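Local atomic coordinates of thioredoxin (H-type,TRX-H) (PDB entry 5ZF2), a protein that inhibits ASK1-MAPK signalling cascades to promote pathogenesis during infection and, as a thioredoxin-like protein, probably has thiol-disulfide oxidoreductase chemistry. Residues K62-L65 with Q66-V70; C29-C32 with K33-E36. One frame throughout, in Å; residues are numbered along the deposited sequence.

Contact 1 (K62-L65 with Q66-V70); sequences KAAL and QQFRV
L65 and V70 meet with their side chains crossed at about a right angle, the branch methyl CD2 of L65 coming to 3.8 Å from CG1 of V70. A second pair, A64 and F68, is spaced about one turn apart along the same helix: the methyl CB of A64 lies 4.1 Å from CE2 of F68. The phenyl group leans back over the preceding turn because CG of F68 stands beside its own backbone N, with chi1 at -64°, and A64 O approaches the ring obliquely. Q67 supplies a second neighbour: its CG sits above the centre of one ring face, while F10 meets the ring edge-to-face. F68 also reaches V22, I77 and Y79, and L65 packs on V24 and V56, so this apolar flank of the helix is pressed against the sheet.

Backbone bonds set the pitch of the turn, with F68 N reaching A64 O at 3.1 Å and Q67 N reaching A63 O at 3.2 Å. After F68 the path changes, as R69 takes a positive phi of 58°. This reversal brings V70 N to L65 O, a 3.0 Å bond with an N-H...O angle of 162°, and R69 N to Q66 O at 3.2 Å. V70 is thereby turned back toward L65. Together the positive phi and the two backward bonds make a Schellman motif at the helix C terminus, with L65-V70 as its apolar pair.

Contact 2 (C29-C32 with K33-E36); sequences CPVC and KRQE
P30 and R34 meet through a carbonyl and a flat group: the oxygen of P30 lies 3.7 Å above the plane of the R34 guanidinium, over its centre. The same oxygen accepts the backbone bond from R34 N at 3.0 Å, so one acceptor serves the helix and also faces the flat cation. With the R34 chain bent at chi2 (139°) and again at chi3, the guanidinium folds back over the first turn, and its NH2 comes to 3.8 Å from the methyl CG2 of V31.

Hydrogen bonds between backbone atoms run through the whole turn. K33 N binds C29 O, E36 N binds C32 O, and Q35 N meets V31 O at 2.8 Å in a bond that is almost straight at 175°. Just before the helix, C29 acts as N-cap, SG accepting from C32 N at 3.1 Å. This is the CxxC arrangement at a helix start known from thioredoxins, consistent with a redox-active pair; C29 SG and C32 SG lie 3.3 Å apart, without a disulfide between them.

The remaining polar side chains find partners of two kinds. Q35 extends to E91, where its NE2 donates to the backbone oxygen. K33, bent along its chain, swings NZ to OE2 of E36 in a 2.7 Å salt bridge that spans about one helical turn, NZ approaching nearly along the carboxylate C-O bond.

From the N terminus the chain passes through strand 20-25 and then reaches contact 2, at the head of helix 30-43. It crosses into strand 52-57, completing a beta-alpha-beta unit, and only then enters contact 1 on helix 62-68. Each contact is one continuous stretch that closes no long loop, so the two stand in series and neither nest nor cross. The centres of contacts 1 and 2 lie about 20 Å apart and their nearest atoms about 10 Å. In the thioredoxin fold the two helices cover opposite faces of the sheet. Contact 1 meets strands 20-25, 52-57 and 75-80, while Q73 and S74, following it in the chain, approach the residues of contact 2.

Contact 1 (K62-L65 with Q66-V70)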
# COMPACT_ATOMS: atom_id res chain seq x y z
N LYS A 62 10.43 -11.28 2.02
CA LYS A 62 9.54 -12.33 2.49
C LYS A 62 9.16 -12.15 3.96
O LYS A 62 8.04 -12.49 4.36
CB LYS A 62 10.20 -13.69 2.23
CG LYS A 62 10.46 -13.92 0.72
CD LYS A 62 9.11 -13.99 -0.01
CE LYS A 62 9.18 -14.62 -1.38
NZ LYS A 62 7.93 -14.42 -2.18
N ALA A 63 10.06 -11.61 4.79
CA ALA A 63 9.71 -11.35 6.18
C ALA A 63 8.56 -10.36 6.27
O ALA A 63 7.67 -10.49 7.13
CB ALA A 63 10.93 -10.85 6.96
N ALA A 64 8.54 -9.37 5.37
CA ALA A 64 7.44 -8.41 5.35
C ALA A 64 6.11 -9.10 5.01
O ALA A 64 5.08 -8.78 5.60
CB ALA A 64 7.74 -7.29 4.35
N LEU A 65 6.13 -10.06 4.08
CA LEU A 65 4.88 -10.73 3.71
C LEU A 65 4.25 -11.46 4.89
O LEU A 65 3.03 -11.42 5.08
CB LEU A 65 5.11 -11.71 2.56
CG LEU A 65 5.64 -11.13 1.24
CD1 LEU A 65 5.72 -12.25 0.19
CD2 LEU A 65 4.74 -10.00 0.79
N GLN A 66 5.07 -12.18 5.67
CA GLN A 66 4.53 -12.89 6.82
C GLN A 66 3.93 -11.91 7.82
O GLN A 66 2.84 -12.14 8.35
CB GLN A 66 5.61 -13.74 7.48
CG GLN A 66 5.87 -15.06 6.77
CD GLN A 66 4.66 -15.99 6.78
OE1 GLN A 66 3.89 -16.01 7.73
NE2 GLN A 66 4.51 -16.77 5.70
N GLN A 67 4.63 -10.81 8.07
CA GLN A 67 4.12 -9.79 8.99
C GLN A 67 2.74 -9.28 8.58
O GLN A 67 1.87 -9.04 9.43
CB GLN A 67 5.13 -8.65 9.02
CG GLN A 67 4.68 -7.40 9.72
CD GLN A 67 5.78 -6.33 9.73
OE1 GLN A 67 6.63 -6.29 8.85
NE2 GLN A 67 5.76 -5.47 10.73
N PHE A 68 2.52 -9.10 7.28
CA PHE A 68 1.29 -8.54 6.74
C PHE A 68 0.27 -9.61 6.35
O PHE A 68 -0.83 -9.24 5.94
CB PHE A 68 1.63 -7.68 5.52
CG PHE A 68 2.47 -6.46 5.86
CD1 PHE A 68 2.06 -5.59 6.85
CD2 PHE A 68 3.68 -6.22 5.21
CE1 PHE A 68 2.82 -4.48 7.17
CE2 PHE A 68 4.45 -5.12 5.54
CZ PHE A 68 4.02 -4.25 6.52
N ARG A 69 0.61 -10.89 6.48
CA ARG A 69 -0.28 -11.99 6.14
C ARG A 69 -0.69 -11.88 4.66
O ARG A 69 -1.87 -11.84 4.31
CB ARG A 69 -1.49 -12.02 7.10
CG ARG A 69 -2.60 -13.05 6.82
CD ARG A 69 -3.75 -12.98 7.84
NE ARG A 69 -4.73 -11.94 7.50
CZ ARG A 69 -5.59 -12.01 6.49
NH1 ARG A 69 -5.63 -13.07 5.69
NH2 ARG A 69 -6.44 -11.02 6.27
N VAL A 70 0.32 -11.76 3.81
CA VAL A 70 0.14 -11.52 2.38
C VAL A 70 0.56 -12.76 1.62
O VAL A 70 1.69 -13.24 1.79
CB VAL A 70 0.95 -10.30 1.91
CG1 VAL A 70 0.94 -10.20 0.37
CG2 VAL A 70 0.39 -9.04 2.54

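Contact 2 (C29-C32 with K33-E36)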
# COMPACT_ATOMS: atom_id res chain seq x y z
N CYS A 29 4.11 -8.35 -12.84
CA CYS A 29 2.68 -8.53 -12.66
C CYS A 29 1.91 -7.46 -13.44
O CYS A 29 2.04 -6.26 -13.13
CB CYS A 29 2.31 -8.46 -11.18
SG CYS A 29 0.52 -8.48 -10.94
N PRO A 30 1.11 -7.85 -14.44
CA PRO A 30 0.34 -6.85 -15.19
C PRO A 30 -0.72 -6.18 -14.34
O PRO A 30 -1.01 -4.99 -14.53
CB PRO A 30 -0.28 -7.65 -16.34
CG PRO A 30 0.36 -9.02 -16.28
CD PRO A 30 0.80 -9.22 -14.88
N VAL A 31 -1.28 -6.89 -13.38
CA VAL A 31 -2.20 -6.26 -12.48
C VAL A 31 -1.50 -5.20 -11.65
O VAL A 31 -1.98 -4.11 -11.56
CB VAL A 31 -3.01 -7.26 -11.63
CG1 VAL A 31 -3.84 -6.53 -10.60
CG2 VAL A 31 -3.93 -8.07 -12.53
N CYS A 32 -0.33 -5.53 -11.11
CA CYS A 32 0.42 -4.59 -10.31
C CYS A 32 0.75 -3.34 -11.06
O CYS A 32 0.63 -2.28 -10.53
CB CYS A 32 1.69 -5.18 -9.76
SG CYS A 32 1.45 -6.44 -8.53
N LYS A 33 1.19 -3.51 -12.29
CA LYS A 33 1.47 -2.41 -13.19
C LYS A 33 0.27 -1.50 -13.34
O LYS A 33 0.33 -0.36 -13.03
CB LYS A 33 1.89 -2.97 -14.54
CG LYS A 33 2.93 -2.18 -15.26
CD LYS A 33 3.90 -1.56 -14.31
CE LYS A 33 3.76 -0.07 -14.30
NZ LYS A 33 5.09 0.54 -14.05
N ARG A 34 -0.82 -2.07 -13.76
CA ARG A 34 -2.11 -1.45 -13.82
C ARG A 34 -2.57 -0.70 -12.56
O ARG A 34 -2.96 0.41 -12.63
CB ARG A 34 -3.10 -2.52 -14.15
CG ARG A 34 -4.31 -2.09 -14.92
CD ARG A 34 -4.70 -3.10 -16.03
NE ARG A 34 -4.67 -4.54 -15.68
CZ ARG A 34 -4.18 -5.50 -16.47
NH1 ARG A 34 -3.62 -5.23 -17.64
NH2 ARG A 34 -4.21 -6.75 -16.08
N GLN A 35 -2.50 -1.34 -11.41
CA GLN A 35 -2.69 -0.66 -10.15
C GLN A 35 -1.82 0.57 -10.00
O GLN A 35 -2.31 1.63 -9.74
CB GLN A 35 -2.47 -1.60 -8.97
CG GLN A 35 -3.64 -2.51 -8.66
CD GLN A 35 -3.39 -3.37 -7.46
OE1 GLN A 35 -2.28 -3.70 -7.15
NE2 GLN A 35 -4.44 -3.74 -6.81
N GLU A 36 -0.51 0.40 -10.18
CA GLU A 36 0.44 1.47 -9.96
C GLU A 36 0.09 2.70 -10.76
O GLU A 36 0.02 3.76 -10.25
CB GLU A 36 1.89 1.03 -10.19
CG GLU A 36 2.90 2.17 -10.26
CD GLU A 36 4.33 1.71 -10.42
OE1 GLU A 36 5.13 1.86 -9.48
OE2 GLU A 36 4.67 1.18 -11.49